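Local coordinates for xylulose kinase (Escherichia coli, PDB 2ITM), which catalyses the ATP-dependent phosphorylation of D-xylulose to D-xylulose 5-phosphate, a step of xylose metabolism, and works as a homodimer of the FGGY kinase family, at residues Gln319-Glu322 against Ser323-Pro326; Arg469-Phe472 against Arg473-Tyr476. One frame throughout, in Å; residues are numbered along the deposited sequence.

Interaction 1: residues Gln319-Glu322 against Ser323-Pro326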
ATOM      1  N   GLN A 319      13.770   7.209 -17.336  1.00 50.54           N
ATOM      2  CA  GLN A 319      14.226   5.852 -17.579  1.00 56.92           C
ATOM      3  C   GLN A 319      13.117   4.822 -17.403  1.00 55.18           C
ATOM      4  O   GLN A 319      13.380   3.638 -17.435  1.00 52.86           O
ATOM      5  CB  GLN A 319      15.424   5.513 -16.661  1.00 54.68           C
ATOM      6  CG  GLN A 319      16.665   6.368 -16.904  1.00 82.58           C
ATOM      7  CD  GLN A 319      16.720   6.966 -18.305  1.00 86.48           C
ATOM      8  OE1 GLN A 319      16.966   6.258 -19.277  1.00 74.84           O
ATOM      9  NE2 GLN A 319      16.481   8.274 -18.415  1.00 57.89           N
ATOM     10  N   ALA A 320      11.897   5.291 -17.251  1.00 51.72           N
ATOM     11  CA  ALA A 320      10.786   4.378 -17.092  1.00 51.25           C
ATOM     12  C   ALA A 320      10.602   3.472 -18.310  1.00 54.81           C
ATOM     13  O   ALA A 320      10.637   3.920 -19.448  1.00 34.12           O
ATOM     14  CB  ALA A 320       9.526   5.126 -16.777  1.00 39.99           C
ATOM     15  N   ASP A 321      10.399   2.179 -18.039  1.00 53.04           N
ATOM     16  CA  ASP A 321      10.213   1.158 -19.061  1.00 51.89           C
ATOM     17  C   ASP A 321       8.929   1.349 -19.859  1.00 52.75           C
ATOM     18  O   ASP A 321       7.836   1.104 -19.371  1.00 56.28           O
ATOM     19  CB  ASP A 321      10.255  -0.223 -18.415  1.00 54.64           C
ATOM     20  CG  ASP A 321      10.156  -1.341 -19.417  1.00 72.87           C
ATOM     21  OD1 ASP A 321       9.636  -1.106 -20.522  1.00 75.42           O
ATOM     22  OD2 ASP A 321      10.566  -2.491 -19.187  1.00 57.26           O
ATOM     23  N   GLU A 322       9.074   1.789 -21.098  1.00 54.91           N
ATOM     24  CA  GLU A 322       7.931   2.105 -21.935  1.00 61.23           C
ATOM     25  C   GLU A 322       6.971   0.936 -22.121  1.00 59.70           C
ATOM     26  O   GLU A 322       5.794   1.132 -22.384  1.00 71.20           O
ATOM     27  CB  GLU A 322       8.396   2.601 -23.287  1.00 56.45           C
ATOM     28  CG  GLU A 322       9.121   3.929 -23.240  1.00 72.98           C
ATOM     29  CD  GLU A 322       8.192   5.111 -22.986  1.00 94.73           C
ATOM     30  OE1 GLU A 322       7.528   5.139 -21.939  1.00 78.88           O
ATOM     31  OE2 GLU A 322       8.132   6.012 -23.842  1.00 93.07           O
ATOM     32  N   SER A 323       7.471  -0.282 -21.995  1.00 63.19           N
ATOM     33  CA  SER A 323       6.699  -1.453 -22.382  1.00 67.59           C
ATOM     34  C   SER A 323       5.955  -2.011 -21.178  1.00 66.92           C
ATOM     35  O   SER A 323       4.970  -2.726 -21.320  1.00 63.02           O
ATOM     36  CB  SER A 323       7.614  -2.530 -22.961  1.00 67.07           C
ATOM     37  OG  SER A 323       8.321  -3.190 -21.933  1.00 48.92           O
ATOM     38  N   ALA A 324       6.450  -1.676 -19.996  1.00 61.23           N
ATOM     39  CA  ALA A 324       5.729  -1.887 -18.754  1.00 51.27           C
ATOM     40  C   ALA A 324       4.316  -1.358 -18.825  1.00 39.66           C
ATOM     41  O   ALA A 324       4.076  -0.248 -19.267  1.00 55.72           O
ATOM     42  CB  ALA A 324       6.469  -1.251 -17.616  1.00 43.26           C
ATOM     43  N   GLU A 325       3.377  -2.169 -18.377  1.00 60.35           N
ATOM     44  CA  GLU A 325       2.074  -1.667 -18.012  1.00 56.22           C
ATOM     45  C   GLU A 325       2.157  -0.600 -16.936  1.00 46.88           C
ATOM     46  O   GLU A 325       3.094  -0.556 -16.158  1.00 37.77           O
ATOM     47  CB  GLU A 325       1.174  -2.801 -17.555  1.00 66.24           C
ATOM     48  CG  GLU A 325       0.632  -3.648 -18.682  1.00 72.03           C
ATOM     49  CD  GLU A 325       0.363  -5.066 -18.245  1.00 73.95           C
ATOM     50  OE1 GLU A 325       0.965  -5.498 -17.250  1.00 60.84           O
ATOM     51  OE2 GLU A 325      -0.457  -5.742 -18.890  1.00 92.03           O
ATOM     52  N   PRO A 326       1.162   0.271 -16.919  1.00 40.55           N
ATOM     53  CA  PRO A 326       1.146   1.424 -15.999  1.00 34.10           C
ATOM     54  C   PRO A 326       0.980   0.959 -14.565  1.00 31.54           C
ATOM     55  O   PRO A 326       0.194   0.062 -14.304  1.00 31.34           O
ATOM     56  CB  PRO A 326      -0.079   2.208 -16.457  1.00 39.20           C
ATOM     57  CG  PRO A 326      -0.311   1.764 -17.834  1.00 42.87           C
ATOM     58  CD  PRO A 326       0.057   0.334 -17.884  1.00 43.30           C
TER
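Asp321 holds Ser323, and more weakly Ala324, mainly through a single carboxylate oxygen. Its OD1 takes the backbone N-H of Ser323 at 2.7 Å (N-H...O angle 155°) and the hydroxyl OG of Ser323 at 2.8 Å. The amide meets OD1 on the anti side and the hydroxyl on the syn side, both from the same face of the carboxylate and roughly 25° out of its plane. With CG anti to the backbone N of Asp321 (chi1 -176°), the carboxylate lies beside its own carbonyl and faces the N-H groups ahead. Ala324 N adds a weak bond to OD1 at 3.3 Å and another weak one to Asp321 O at 3.2 Å, so two firm and one weak bond converge on OD1. The tight part of the contact is this polar knot; beside it the methyl of Ala324 lies with its CB 4.0 Å from Asp321 CB. On the loose side Glu322 leaves the turn with its CB directed away, its chain bends at chi2, and its OE1 makes a weak, long ion pair with Arg363; the group as a whole sits at the solvent-exposed surface. Glu360 of helix 358-381 accepts the N-H of Asp321. The arrangement is a type I beta turn, Asp321 to Ala324, with the aspartate at its first position in an Asx turn, the carboxylate taking the N-H two residues on.

Interaction 2: residues Arg469-Phe472 against Arg473-Tyr476; sequences RETF and RRLY
One stretch of the alpha-helix 459-479 carries this contact, as its four successive i to i+4 bonds attest: Arg473 N to Arg469 O, Arg474 N to Glu470 O, Leu475 N to Thr471 O and Tyr476 N to Phe472 O, between 2.8 and 3.1 Å. Phe472 and Tyr476 lie side by side and point the same way; the i, i+4 spacing and CG anti to the backbone N in both put them there. Their planes are 34° apart and the ring centroids 5.7 Å, an oblique pair that touches where Phe472 CZ comes to 3.9 Å from Tyr476 CD1; Tyr476 CB also sits over a face of the Phe472 ring. Arg473 folds back along the helix, bent at chi3, laying one face of its guanidinium over Arg469 O, which lies 3.7 Å from the plane's centre. Its NH1 in turn sits over the Arg469 guanidinium, 3.9 Å from Arg469 NH1, with the two planes 77° apart. The like charges are probably offset by acids on helix 358-381: Asp375 forms a salt bridge with Arg473 NH1, and Asp378 one with Arg469 NH2. Arg474 NH2 approaches Thr471 OG1 to 3.3 Å, while that hydroxyl bonds back to Pro467 O. Phe472 packs on Ala372 and meets the Tyr371 ring of helix 358-381, and it also touches Leu330 and Pro331 of strand 328-333. An alanine here would probably open a gap between that helix and strand, depriving these four residues of their partner and Tyr476 CD1 of its neighbour. Tyr476 stacks on Tyr332 of that strand, and Leu475 rests on Trp328, so the helix bridges helix 358-381 and strand 328-333.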
ATOM      1  N   ARG A 469      -6.280   9.936 -18.026  1.00 17.72           N
ATOM      2  CA  ARG A 469      -7.057  10.800 -17.144  1.00 18.63           C
ATOM      3  C   ARG A 469      -8.410  10.177 -16.838  1.00 27.80           C
ATOM      4  O   ARG A 469      -8.843  10.162 -15.703  1.00 23.73           O
ATOM      5  CB  ARG A 469      -7.258  12.179 -17.786  1.00 32.31           C
ATOM      6  CG  ARG A 469      -6.180  13.206 -17.479  1.00 38.03           C
ATOM      7  CD  ARG A 469      -6.117  14.365 -18.433  1.00 30.29           C
ATOM      8  NE  ARG A 469      -6.878  15.537 -18.016  1.00 34.83           N
ATOM      9  CZ  ARG A 469      -7.234  15.794 -16.786  1.00 26.17           C
ATOM     10  NH1 ARG A 469      -6.899  14.964 -15.821  1.00 62.74           N
ATOM     11  NH2 ARG A 469      -7.929  16.879 -16.509  1.00 35.09           N
ATOM     12  N   GLU A 470      -9.063   9.680 -17.879  1.00 18.33           N
ATOM     13  CA  GLU A 470     -10.312   8.948 -17.766  1.00 19.99           C
ATOM     14  C   GLU A 470     -10.155   7.740 -16.868  1.00 16.06           C
ATOM     15  O   GLU A 470     -10.979   7.477 -16.027  1.00 27.38           O
ATOM     16  CB  GLU A 470     -10.728   8.502 -19.149  1.00 23.66           C
ATOM     17  CG  GLU A 470     -12.154   8.043 -19.301  1.00 52.73           C
ATOM     18  CD  GLU A 470     -12.456   7.656 -20.736  1.00 60.30           C
ATOM     19  OE1 GLU A 470     -12.047   8.397 -21.651  1.00 62.15           O
ATOM     20  OE2 GLU A 470     -13.076   6.605 -20.941  1.00 68.99           O
ATOM     21  N   THR A 471      -9.078   7.012 -17.062  1.00 21.44           N
ATOM     22  CA  THR A 471      -8.827   5.827 -16.276  1.00 25.32           C
ATOM     23  C   THR A 471      -8.545   6.171 -14.813  1.00 29.85           C
ATOM     24  O   THR A 471      -9.122   5.591 -13.911  1.00 23.79           O
ATOM     25  CB  THR A 471      -7.697   4.997 -16.894  1.00 21.43           C
ATOM     26  OG1 THR A 471      -8.181   4.332 -18.059  1.00 22.25           O
ATOM     27  CG2 THR A 471      -7.325   3.865 -15.990  1.00 19.21           C
ATOM     28  N   PHE A 472      -7.659   7.132 -14.606  1.00 23.58           N
ATOM     29  CA  PHE A 472      -7.427   7.731 -13.296  1.00 33.24           C
ATOM     30  C   PHE A 472      -8.696   8.125 -12.537  1.00 15.33           C
ATOM     31  O   PHE A 472      -8.866   7.743 -11.426  1.00 19.91           O
ATOM     32  CB  PHE A 472      -6.468   8.917 -13.410  1.00 25.14           C
ATOM     33  CG  PHE A 472      -6.315   9.707 -12.145  1.00 23.13           C
ATOM     34  CD1 PHE A 472      -5.373   9.366 -11.211  1.00 22.48           C
ATOM     35  CD2 PHE A 472      -7.112  10.796 -11.898  1.00 27.46           C
ATOM     36  CE1 PHE A 472      -5.240  10.092 -10.061  1.00 28.03           C
ATOM     37  CE2 PHE A 472      -6.979  11.517 -10.748  1.00 24.37           C
ATOM     38  CZ  PHE A 472      -6.042  11.166  -9.831  1.00 19.41           C
ATOM     39  N   ARG A 473      -9.556   8.907 -13.173  1.00 17.54           N
ATOM     40  CA  ARG A 473     -10.789   9.345 -12.588  1.00 17.96           C
ATOM     41  C   ARG A 473     -11.684   8.188 -12.175  1.00 19.57           C
ATOM     42  O   ARG A 473     -12.309   8.237 -11.140  1.00 23.55           O
ATOM     43  CB  ARG A 473     -11.554  10.263 -13.523  1.00 24.71           C
ATOM     44  CG  ARG A 473     -11.047  11.668 -13.530  1.00 22.66           C
ATOM     45  CD  ARG A 473     -11.863  12.643 -14.320  1.00 26.26           C
ATOM     46  NE  ARG A 473     -12.058  12.238 -15.695  1.00 33.02           N
ATOM     47  CZ  ARG A 473     -11.386  12.723 -16.714  1.00 37.92           C
ATOM     48  NH1 ARG A 473     -10.457  13.634 -16.532  1.00 27.52           N
ATOM     49  NH2 ARG A 473     -11.646  12.289 -17.926  1.00 38.78           N
ATOM     50  N   ARG A 474     -11.752   7.166 -13.016  1.00 28.02           N
ATOM     51  CA  ARG A 474     -12.497   5.948 -12.735  1.00 26.27           C
ATOM     52  C   ARG A 474     -11.976   5.265 -11.483  1.00 20.95           C
ATOM     53  O   ARG A 474     -12.720   4.984 -10.567  1.00 24.50           O
ATOM     54  CB  ARG A 474     -12.381   4.989 -13.921  1.00 50.87           C
ATOM     55  CG  ARG A 474     -13.502   3.984 -14.068  1.00 61.40           C
ATOM     56  CD  ARG A 474     -13.069   2.591 -14.528  1.00 72.49           C
ATOM     57  NE  ARG A 474     -12.095   2.607 -15.615  1.00 90.16           N
ATOM     58  CZ  ARG A 474     -12.220   3.318 -16.723  1.00 79.36           C
ATOM     59  NH1 ARG A 474     -13.284   4.084 -16.910  1.00 71.43           N
ATOM     60  NH2 ARG A 474     -11.292   3.262 -17.637  1.00 67.21           N
ATOM     61  N   LEU A 475     -10.679   5.012 -11.459  1.00 24.41           N
ATOM     62  CA  LEU A 475     -10.042   4.389 -10.323  1.00 14.19           C
ATOM     63  C   LEU A 475     -10.152   5.226  -9.055  1.00 29.06           C
ATOM     64  O   LEU A 475     -10.461   4.704  -8.003  1.00 24.74           O
ATOM     65  CB  LEU A 475      -8.581   4.079 -10.632  1.00 27.85           C
ATOM     66  CG  LEU A 475      -8.200   2.958 -11.597  1.00 42.70           C
ATOM     67  CD1 LEU A 475      -6.708   2.814 -11.689  1.00 24.16           C
ATOM     68  CD2 LEU A 475      -8.826   1.645 -11.208  1.00 55.51           C
ATOM     69  N   TYR A 476      -9.890   6.522  -9.163  1.00 23.43           N
ATOM     70  CA  TYR A 476      -9.944   7.426  -8.018  1.00 21.13           C
ATOM     71  C   TYR A 476     -11.318   7.365  -7.350  1.00 24.92           C
ATOM     72  O   TYR A 476     -11.439   7.125  -6.164  1.00 23.47           O
ATOM     73  CB  TYR A 476      -9.615   8.850  -8.469  1.00 24.12           C
ATOM     74  CG  TYR A 476      -9.548   9.905  -7.388  1.00 25.48           C
ATOM     75  CD1 TYR A 476      -8.344  10.265  -6.810  1.00 23.30           C
ATOM     76  CD2 TYR A 476     -10.682  10.572  -6.975  1.00 24.59           C
ATOM     77  CE1 TYR A 476      -8.282  11.229  -5.839  1.00 20.04           C
ATOM     78  CE2 TYR A 476     -10.622  11.531  -6.011  1.00 23.19           C
ATOM     79  CZ  TYR A 476      -9.422  11.858  -5.442  1.00 24.90           C
ATOM     80  OH  TYR A 476      -9.368  12.818  -4.481  1.00 27.66           O
TER

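Interaction 1 precedes interaction 2 in the chain: residues 319-326 form the loop between helix 310-316 and strand 328-333, whereas residues 469-476 lie on helix 459-479 near the C-terminus. Their centres are 19 Å apart and their nearest atoms about 7 Å, so they do not touch, but both sit on the same side of the chain's centre. Helix 358-381 is their common neighbour, meeting the loop through Asn359, Glu360 and Arg363 and the C-terminal helix through residues such as Tyr371, Asp375 and Asp378. Strand 328-333, entered directly from the loop, packs against the C-terminal helix. Both contacts thus belong to one peripheral region, away from the xylulose pocket.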